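Local coordinates for protein 5'-deoxynucleotidase (Pyrococcus horikoshii, PDB 2CQZ) that probably removes the 5'-phosphate from 2'-deoxyribonucleoside 5'-monophosphates in a metal-dependent hydrolysis, as a homodimeric enzyme of the HD-domain family, at residues Leu9-Leu14 and Lys100-Phe105; Thr78-Pro81 and Phe87-Lys90; Glu154-Leu159 and Asp167-Val172. All blocks are in the same frame, centred on the assembly; numbering follows the deposited sequence.

Contact 1: residues Leu9-Leu14 and Lys100-Phe105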
loop_
_atom_site.group_PDB
_atom_site.type_symbol
_atom_site.label_atom_id
_atom_site.label_comp_id
_atom_site.label_asym_id
_atom_site.label_seq_id
_atom_site.Cartn_x
_atom_site.Cartn_y
_atom_site.Cartn_z
ATOM N N LEU A 9 3.218 6.453 23.177
ATOM C CA LEU A 9 2.194 6.252 22.161
ATOM C C LEU A 9 2.181 7.425 21.187
ATOM O O LEU A 9 1.887 7.271 20.004
ATOM C CB LEU A 9 0.817 6.113 22.816
ATOM C CG LEU A 9 0.510 4.832 23.602
ATOM C CD1 LEU A 9 -0.873 4.962 24.241
ATOM C CD2 LEU A 9 0.565 3.619 22.671
ATOM N N LEU A 10 2.497 8.601 21.706
ATOM C CA LEU A 10 2.549 9.811 20.902
ATOM C C LEU A 10 3.719 9.734 19.914
ATOM O O LEU A 10 3.538 10.028 18.723
ATOM C CB LEU A 10 2.741 11.038 21.793
ATOM C CG LEU A 10 3.003 12.310 20.991
ATOM C CD1 LEU A 10 1.859 12.543 20.031
ATOM C CD2 LEU A 10 3.176 13.491 21.923
ATOM N N VAL A 11 4.909 9.364 20.404
ATOM C CA VAL A 11 6.097 9.274 19.546
ATOM C C VAL A 11 6.016 8.127 18.546
ATOM O O VAL A 11 6.647 8.184 17.491
ATOM C CB VAL A 11 7.410 9.147 20.395
ATOM C CG1 VAL A 11 8.567 8.552 19.559
ATOM C CG2 VAL A 11 7.857 10.514 20.897
ATOM N N GLN A 12 5.233 7.100 18.869
ATOM C CA GLN A 12 5.075 5.990 17.953
ATOM C C GLN A 12 4.301 6.416 16.715
ATOM O O GLN A 12 4.231 5.670 15.742
ATOM C CB GLN A 12 4.363 4.812 18.618
ATOM C CG GLN A 12 5.248 4.025 19.591
ATOM C CD GLN A 12 4.735 2.621 19.865
ATOM O OE1 GLN A 12 3.535 2.403 20.054
ATOM N NE2 GLN A 12 5.651 1.663 19.904
ATOM N N THR A 13 3.713 7.610 16.751
ATOM C CA THR A 13 2.969 8.130 15.601
ATOM C C THR A 13 3.950 8.318 14.435
ATOM O O THR A 13 3.553 8.367 13.272
ATOM C CB THR A 13 2.316 9.491 15.922
ATOM O OG1 THR A 13 1.572 9.383 17.136
ATOM C CG2 THR A 13 1.360 9.907 14.821
ATOM N N LEU A 14 5.235 8.421 14.764
ATOM C CA LEU A 14 6.275 8.578 13.755
ATOM C C LEU A 14 6.354 7.361 12.832
ATOM O O LEU A 14 6.860 7.459 11.709
ATOM C CB LEU A 14 7.641 8.809 14.415
ATOM C CG LEU A 14 7.788 10.129 15.187
ATOM C CD1 LEU A 14 9.196 10.222 15.756
ATOM C CD2 LEU A 14 7.484 11.318 14.266
ATOM N N LYS A 100 6.614 22.855 25.264
ATOM C CA LYS A 100 5.408 22.434 25.956
ATOM C C LYS A 100 5.257 20.909 26.127
ATOM O O LYS A 100 4.895 20.436 27.209
ATOM C CB LYS A 100 4.167 22.942 25.230
ATOM C CG LYS A 100 2.892 22.332 25.806
ATOM C CD LYS A 100 1.633 22.656 25.009
ATOM C CE LYS A 100 0.433 21.953 25.649
ATOM N NZ LYS A 100 -0.845 22.079 24.880
ATOM N N VAL A 101 5.536 20.147 25.069
ATOM C CA VAL A 101 5.369 18.688 25.092
ATOM C C VAL A 101 6.575 17.822 25.483
ATOM O O VAL A 101 6.415 16.786 26.146
ATOM C CB VAL A 101 4.844 18.168 23.713
ATOM C CG1 VAL A 101 4.630 16.663 23.763
ATOM C CG2 VAL A 101 3.539 18.886 23.343
ATOM N N PHE A 102 7.767 18.226 25.040
ATOM C CA PHE A 102 9.019 17.497 25.309
ATOM C C PHE A 102 10.057 18.371 26.020
ATOM O O PHE A 102 11.207 18.463 25.585
ATOM C CB PHE A 102 9.625 16.986 23.983
ATOM C CG PHE A 102 8.733 16.030 23.241
ATOM C CD1 PHE A 102 8.443 14.778 23.773
ATOM C CD2 PHE A 102 8.153 16.396 22.033
ATOM C CE1 PHE A 102 7.563 13.924 23.138
ATOM C CE2 PHE A 102 7.261 15.534 21.383
ATOM C CZ PHE A 102 6.978 14.294 21.937
ATOM N N PRO A 103 9.668 19.026 27.122
ATOM C CA PRO A 103 10.582 19.896 27.871
ATOM C C PRO A 103 11.872 19.187 28.260
ATOM O O PRO A 103 12.949 19.781 28.233
ATOM C CB PRO A 103 9.738 20.322 29.072
ATOM C CG PRO A 103 8.823 19.128 29.269
ATOM C CD PRO A 103 8.407 18.843 27.863
ATOM N N GLU A 104 11.760 17.904 28.598
ATOM C CA GLU A 104 12.928 17.118 28.977
ATOM C C GLU A 104 13.903 16.971 27.826
ATOM O O GLU A 104 15.074 16.693 28.058
ATOM C CB GLU A 104 12.547 15.708 29.456
ATOM C CG GLU A 104 11.917 14.843 28.386
ATOM C CD GLU A 104 10.461 15.188 28.161
ATOM O OE1 GLU A 104 10.117 16.382 28.288
ATOM O OE2 GLU A 104 9.663 14.277 27.856
ATOM N N PHE A 105 13.441 17.139 26.590
ATOM C CA PHE A 105 14.350 17.007 25.456
ATOM C C PHE A 105 14.663 18.339 24.793
ATOM O O PHE A 105 15.318 18.368 23.750
ATOM C CB PHE A 105 13.787 16.049 24.393
ATOM C CG PHE A 105 13.588 14.637 24.880
ATOM C CD1 PHE A 105 14.622 13.947 25.511
ATOM C CD2 PHE A 105 12.364 13.992 24.689
ATOM C CE1 PHE A 105 14.441 12.637 25.945
ATOM C CE2 PHE A 105 12.171 12.688 25.115
ATOM C CZ PHE A 105 13.214 12.005 25.746
#

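Contact 2: residues Thr78-Pro81 and Phe87-Lys90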
loop_
_atom_site.group_PDB
_atom_site.type_symbol
_atom_site.label_atom_id
_atom_site.label_comp_id
_atom_site.label_asym_id
_atom_site.label_seq_id
_atom_site.Cartn_x
_atom_site.Cartn_y
_atom_site.Cartn_z
ATOM N N THR A 78 4.134 16.776 12.116
ATOM C CA THR A 78 4.220 16.029 10.858
ATOM C C THR A 78 5.429 16.606 10.124
ATOM O O THR A 78 5.853 17.732 10.402
ATOM C CB THR A 78 2.971 16.162 9.934
ATOM O OG1 THR A 78 2.995 17.419 9.256
ATOM C CG2 THR A 78 1.688 16.031 10.724
ATOM N N ASP A 79 5.993 15.833 9.202
ATOM C CA ASP A 79 7.171 16.260 8.462
ATOM C C ASP A 79 6.823 17.246 7.364
ATOM O O ASP A 79 6.812 16.890 6.187
ATOM C CB ASP A 79 7.877 15.032 7.877
ATOM C CG ASP A 79 9.086 15.392 7.034
ATOM O OD1 ASP A 79 9.825 16.333 7.409
ATOM O OD2 ASP A 79 9.306 14.719 6.002
ATOM N N ILE A 80 6.532 18.486 7.753
ATOM C CA ILE A 80 6.188 19.533 6.792
ATOM C C ILE A 80 7.369 19.685 5.848
ATOM O O ILE A 80 8.463 20.027 6.270
ATOM C CB ILE A 80 5.925 20.851 7.511
ATOM C CG1 ILE A 80 4.745 20.679 8.469
ATOM C CG2 ILE A 80 5.660 21.945 6.502
ATOM C CD1 ILE A 80 4.573 21.822 9.444
ATOM N N PRO A 81 7.158 19.431 4.551
ATOM C CA PRO A 81 8.207 19.518 3.525
ATOM C C PRO A 81 8.860 20.892 3.298
ATOM O O PRO A 81 8.218 21.932 3.438
ATOM C CB PRO A 81 7.502 18.981 2.277
ATOM C CG PRO A 81 6.092 19.454 2.475
ATOM C CD PRO A 81 5.841 19.173 3.938
ATOM N N PHE A 87 6.145 29.050 3.457
ATOM C CA PHE A 87 4.882 29.583 3.924
ATOM C C PHE A 87 4.606 29.204 5.389
ATOM O O PHE A 87 3.671 29.679 6.012
ATOM C CB PHE A 87 3.783 28.983 3.048
ATOM C CG PHE A 87 3.978 29.392 1.617
ATOM C CD1 PHE A 87 3.526 30.637 1.200
ATOM C CD2 PHE A 87 4.583 28.528 0.713
ATOM C CE1 PHE A 87 3.711 31.032 -0.117
ATOM C CE2 PHE A 87 4.765 28.935 -0.606
ATOM C CZ PHE A 87 4.346 30.193 -1.023
ATOM N N VAL A 88 5.426 28.263 5.924
ATOM C CA VAL A 88 5.247 27.869 7.327
ATOM C C VAL A 88 6.574 27.878 8.093
ATOM O O VAL A 88 7.576 27.333 7.650
ATOM C CB VAL A 88 4.631 26.464 7.382
ATOM C CG1 VAL A 88 4.514 26.005 8.836
ATOM C CG2 VAL A 88 3.252 26.471 6.752
ATOM N N ASP A 89 6.603 28.567 9.249
ATOM C CA ASP A 89 7.804 28.497 10.083
ATOM C C ASP A 89 7.882 27.169 10.854
ATOM O O ASP A 89 7.443 27.049 11.990
ATOM C CB ASP A 89 7.818 29.680 11.060
ATOM C CG ASP A 89 9.243 29.901 11.560
ATOM O OD1 ASP A 89 9.952 28.913 11.766
ATOM O OD2 ASP A 89 9.637 31.052 11.718
ATOM N N LYS A 90 8.441 26.115 10.262
ATOM C CA LYS A 90 8.529 24.822 10.937
ATOM C C LYS A 90 9.370 24.923 12.198
ATOM O O LYS A 90 9.044 24.315 13.225
ATOM C CB LYS A 90 9.128 23.763 9.996
ATOM C CG LYS A 90 9.156 22.338 10.576
ATOM C CD LYS A 90 9.643 21.309 9.555
ATOM C CE LYS A 90 9.504 19.878 10.084
ATOM N NZ LYS A 90 10.004 18.848 9.120
#

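Contact 3: residues Glu154-Leu159 and Asp167-Val172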
loop_
_atom_site.group_PDB
_atom_site.type_symbol
_atom_site.label_atom_id
_atom_site.label_comp_id
_atom_site.label_asym_id
_atom_site.label_seq_id
_atom_site.Cartn_x
_atom_site.Cartn_y
_atom_site.Cartn_z
ATOM N N GLU A 154 27.181 18.908 -0.274
ATOM C CA GLU A 154 27.835 20.207 -0.161
ATOM C C GLU A 154 27.519 20.791 1.206
ATOM O O GLU A 154 28.409 21.307 1.886
ATOM C CB GLU A 154 27.348 21.169 -1.251
ATOM C CG GLU A 154 27.747 20.753 -2.660
ATOM C CD GLU A 154 29.229 20.446 -2.768
ATOM O OE1 GLU A 154 30.046 21.367 -2.534
ATOM O OE2 GLU A 154 29.576 19.284 -3.078
ATOM N N GLU A 155 26.250 20.693 1.604
ATOM C CA GLU A 155 25.811 21.213 2.898
ATOM C C GLU A 155 26.610 20.560 4.029
ATOM O O GLU A 155 26.879 21.188 5.053
ATOM C CB GLU A 155 24.307 20.967 3.094
ATOM C CG GLU A 155 23.456 21.279 1.869
ATOM C CD GLU A 155 21.961 21.203 2.150
ATOM O OE1 GLU A 155 21.407 22.203 2.661
ATOM O OE2 GLU A 155 21.340 20.147 1.869
ATOM N N ILE A 156 26.998 19.304 3.831
ATOM C CA ILE A 156 27.772 18.573 4.824
ATOM C C ILE A 156 29.200 19.098 4.873
ATOM O O ILE A 156 29.785 19.225 5.949
ATOM C CB ILE A 156 27.813 17.062 4.496
ATOM C CG1 ILE A 156 26.415 16.463 4.659
ATOM C CG2 ILE A 156 28.838 16.352 5.376
ATOM C CD1 ILE A 156 26.328 14.972 4.333
ATOM N N LYS A 157 29.761 19.400 3.701
ATOM C CA LYS A 157 31.136 19.909 3.616
ATOM C C LYS A 157 31.302 21.220 4.406
ATOM O O LYS A 157 32.379 21.500 4.933
ATOM C CB LYS A 157 31.531 20.147 2.151
ATOM C CG LYS A 157 31.274 18.983 1.193
ATOM C CD LYS A 157 32.369 17.942 1.254
ATOM C CE LYS A 157 32.366 17.076 0.005
ATOM N NZ LYS A 157 33.431 16.030 0.085
ATOM N N ARG A 158 30.235 22.016 4.483
ATOM C CA ARG A 158 30.256 23.291 5.207
ATOM C C ARG A 158 30.410 23.134 6.715
ATOM O O ARG A 158 30.564 24.120 7.436
ATOM C CB ARG A 158 28.969 24.070 4.943
ATOM C CG ARG A 158 29.031 25.030 3.793
ATOM C CD ARG A 158 27.706 25.766 3.630
ATOM N NE ARG A 158 26.708 24.938 2.951
ATOM C CZ ARG A 158 25.485 25.350 2.624
ATOM N NH1 ARG A 158 25.096 26.588 2.918
ATOM N NH2 ARG A 158 24.655 24.527 1.990
ATOM N N LEU A 159 30.354 21.901 7.199
ATOM C CA LEU A 159 30.465 21.657 8.629
ATOM C C LEU A 159 31.882 21.231 8.983
ATOM O O LEU A 159 32.466 20.362 8.335
ATOM C CB LEU A 159 29.448 20.587 9.058
ATOM C CG LEU A 159 27.964 20.890 8.782
ATOM C CD1 LEU A 159 27.096 19.715 9.219
ATOM C CD2 LEU A 159 27.551 22.148 9.521
ATOM N N ASP A 167 36.841 11.100 3.079
ATOM C CA ASP A 167 36.876 9.836 2.359
ATOM C C ASP A 167 35.482 9.249 2.193
ATOM O O ASP A 167 35.106 8.786 1.109
ATOM C CB ASP A 167 37.770 8.838 3.097
ATOM C CG ASP A 167 37.271 8.533 4.506
ATOM O OD1 ASP A 167 36.814 9.475 5.189
ATOM O OD2 ASP A 167 37.348 7.360 4.937
ATOM N N ILE A 168 34.718 9.259 3.277
ATOM C CA ILE A 168 33.367 8.720 3.265
ATOM C C ILE A 168 32.424 9.531 2.375
ATOM O O ILE A 168 31.657 8.971 1.592
ATOM C CB ILE A 168 32.806 8.674 4.694
ATOM C CG1 ILE A 168 33.696 7.779 5.562
ATOM C CG2 ILE A 168 31.375 8.186 4.670
ATOM C CD1 ILE A 168 33.347 7.794 7.030
ATOM N N LEU A 169 32.479 10.855 2.497
ATOM C CA LEU A 169 31.624 11.720 1.691
ATOM C C LEU A 169 31.922 11.513 0.210
ATOM O O LEU A 169 31.061 11.705 -0.639
ATOM C CB LEU A 169 31.848 13.182 2.071
ATOM C CG LEU A 169 31.617 13.482 3.550
ATOM C CD1 LEU A 169 31.841 14.975 3.805
ATOM C CD2 LEU A 169 30.196 13.070 3.934
ATOM N N ASN A 170 33.156 11.119 -0.086
ATOM C CA ASN A 170 33.573 10.873 -1.460
ATOM C C ASN A 170 32.945 9.587 -1.980
ATOM O O ASN A 170 32.484 9.527 -3.124
ATOM C CB ASN A 170 35.098 10.803 -1.529
ATOM C CG ASN A 170 35.735 12.185 -1.560
ATOM O OD1 ASN A 170 35.188 13.153 -1.008
ATOM N ND2 ASN A 170 36.900 12.285 -2.202
ATOM N N SER A 171 32.918 8.563 -1.135
ATOM C CA SER A 171 32.311 7.290 -1.509
ATOM C C SER A 171 30.818 7.489 -1.757
ATOM O O SER A 171 30.227 6.820 -2.602
ATOM C CB SER A 171 32.503 6.254 -0.398
ATOM O OG SER A 171 33.881 6.037 -0.135
ATOM N N VAL A 172 30.216 8.416 -1.013
ATOM C CA VAL A 172 28.795 8.708 -1.146
ATOM C C VAL A 172 28.505 9.418 -2.449
ATOM O O VAL A 172 27.599 9.030 -3.185
ATOM C CB VAL A 172 28.290 9.599 -0.001
ATOM C CG1 VAL A 172 26.838 9.964 -0.229
ATOM C CG2 VAL A 172 28.440 8.883 1.315
#

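Contact 1: residues Leu9-Leu14 and Lys100-Phe105
The Phe102 ring meets Leu10 and Val11 with its far end, near CZ. One face of this ring is covered from its own segment: Val101 CG1 sits 3.7 Å above the plane, over the ring centre. Across the contact the approach is oblique, neither squarely over a face nor at an edge. Leu10 CD2 lies 3.9 Å from Phe102 CZ. Val11 CG2 lies 4.0 Å from Phe102 CZ, and Phe102 CE1 is only slightly farther from the same methyl. Leu10 CD2 also touches Val101 CG1 at 3.9 Å, so this one methyl serves both the ring and the valine beside it. Leu10 reaches them with CG anti to the backbone N (chi1 172°).

Leu10 lies on helix 5-11. Its carbonyl O takes two donors from one residue: Thr13 N and Thr13 OG1, the latter at 2.6 Å from Leu10 O. Both come from the same face of the carbonyl plane. Leu72 packs on Val11 and Phe102, and Ile76 of helix 74-77 packs on Leu10 and Val101. Phe42 of the second subunit packs on Val11.

Between the two segments the contact is apolar, and no hydrogen bond or charge pair crosses it. The methyls of Leu10 and Val11 meet the ring end and Val101 by shape. About one turn earlier in the helix, Lys7 adds directional ties, to Val101 O and to the carboxylate of Glu104.

Contact 2: residues Thr78-Pro81 and Phe87-Lys90
Charge carries the main link between Lys90 and Asp79. Lys90 NZ forms a salt bridge with Asp79 OD1 at 3.0 Å. The same ammonium has a stronger partner in Glu74 of helix 74-77, so it sits with two carboxylates that lie close to each other. Lys90 reaches this place at full stretch: CG is turned away from the backbone N (chi1 -175°), and the chain stays extended to its end. Asp79 CB points away from residues 87-90, but its carboxylate comes nearer.

Hydrogen bonding adds less. Lys90 NZ gives a weak bond to Ile80 O, at 3.4 Å. That carbonyl also accepts from Gln85 NE2. Within residues 78-81, Ile80 N binds Thr78 O at 2.8 Å and closes an inverse gamma turn centred on Asp79. A second inverse gamma turn is centred on Asp89, with a weak bond from Lys90 N to Val88 O. Asp89 also N-caps helix 90-100 through Lys92 N.

Apolar contact is modest. Ile80 CD1 meets Val88 CG1 at 4.2 Å, and Ile80 CB lies 4.3 Å from Lys90 CD. Replacing Lys90 by an alanine removes the ammonium, and is likely to leave the neighbouring carboxylates of Asp79 and Glu74 without their shared counter-charge and to uncover one flank of Ile80.

The arrangement closes the loop between helices 74-77 and 90-100 of the HD domain. It lies beside the metal site, with the Asp79 side chain about 7 Å from the bound nickel.

Contact 3: residues Glu154-Leu159 and Asp167-Val172
Lys157 and Leu169 mark the closest approach of the two backbones, with CA atoms 8.4 Å apart. Residues 154-157 belong to helix 152-157, and Leu159 N bonds Ile156 O just beyond them. Residues 167-172 lie within helix 166-173. There Asp167 O accepts from both Ser171 N and Ser171 OG, which reach it from opposite faces of its carbonyl plane. The hydroxyl bond, Ser171 OG to Asp167 O, is 3.3 Å long.

Leu169 meets both Ile156 and Lys157. Its two methyls straddle one methyl of Ile156: Ile156 CG2 is 3.7 Å from Leu169 CD1 and 3.8 Å from Leu169 CD2. Ile156 offers this methyl because its chi1 of -67° sets CG1 beside the backbone N and CG2 on the far side from it. The two side chains meet at an angle.

Lys157 comes in along the exposed border. Its chain bends at chi2 (-82°), which carries the end across toward the second helix. Lys157 CD then packs 3.9 Å from Leu169 CD1, and Lys157 NZ lies 3.8 Å from Leu169 CB. The two side chains thus reach toward each other, with CD and NZ of the lysine both against the leucine. No hydrogen bond crosses between the segments.

Ile125 and Lys128 of helix 118-140 pack against Ile156, and Leu129 of the same helix packs against Val172. Two short helices, the last in the chain and joined by a loop, are thus laid against the long HD-domain helix that carries the metal ligand Asp127.

How the contacts relate
Contact 2 is nested along the chain inside the loop closed by contact 1. Contact 3 follows both. None touches another: the nearest atoms are about 7 Å apart for contacts 1 and 2, about 13 Å for contacts 2 and 3, and about 19 Å for contacts 1 and 3. Those last two lie on opposite sides of the chain's centre. The nickel site is formed by His36, His70, Asp71 and Asp127. Contact 2 comes nearest, with the side chain of Asp79 about 7 Å from the nickel. The side chain of Val11 in contact 1 is about 13 Å from the nickel. The side chain of Ile156 in contact 3 is about 12 Å from the nickel. Contacts 1 and 3 both touch the second subunit, contacts 1 and 2 the third.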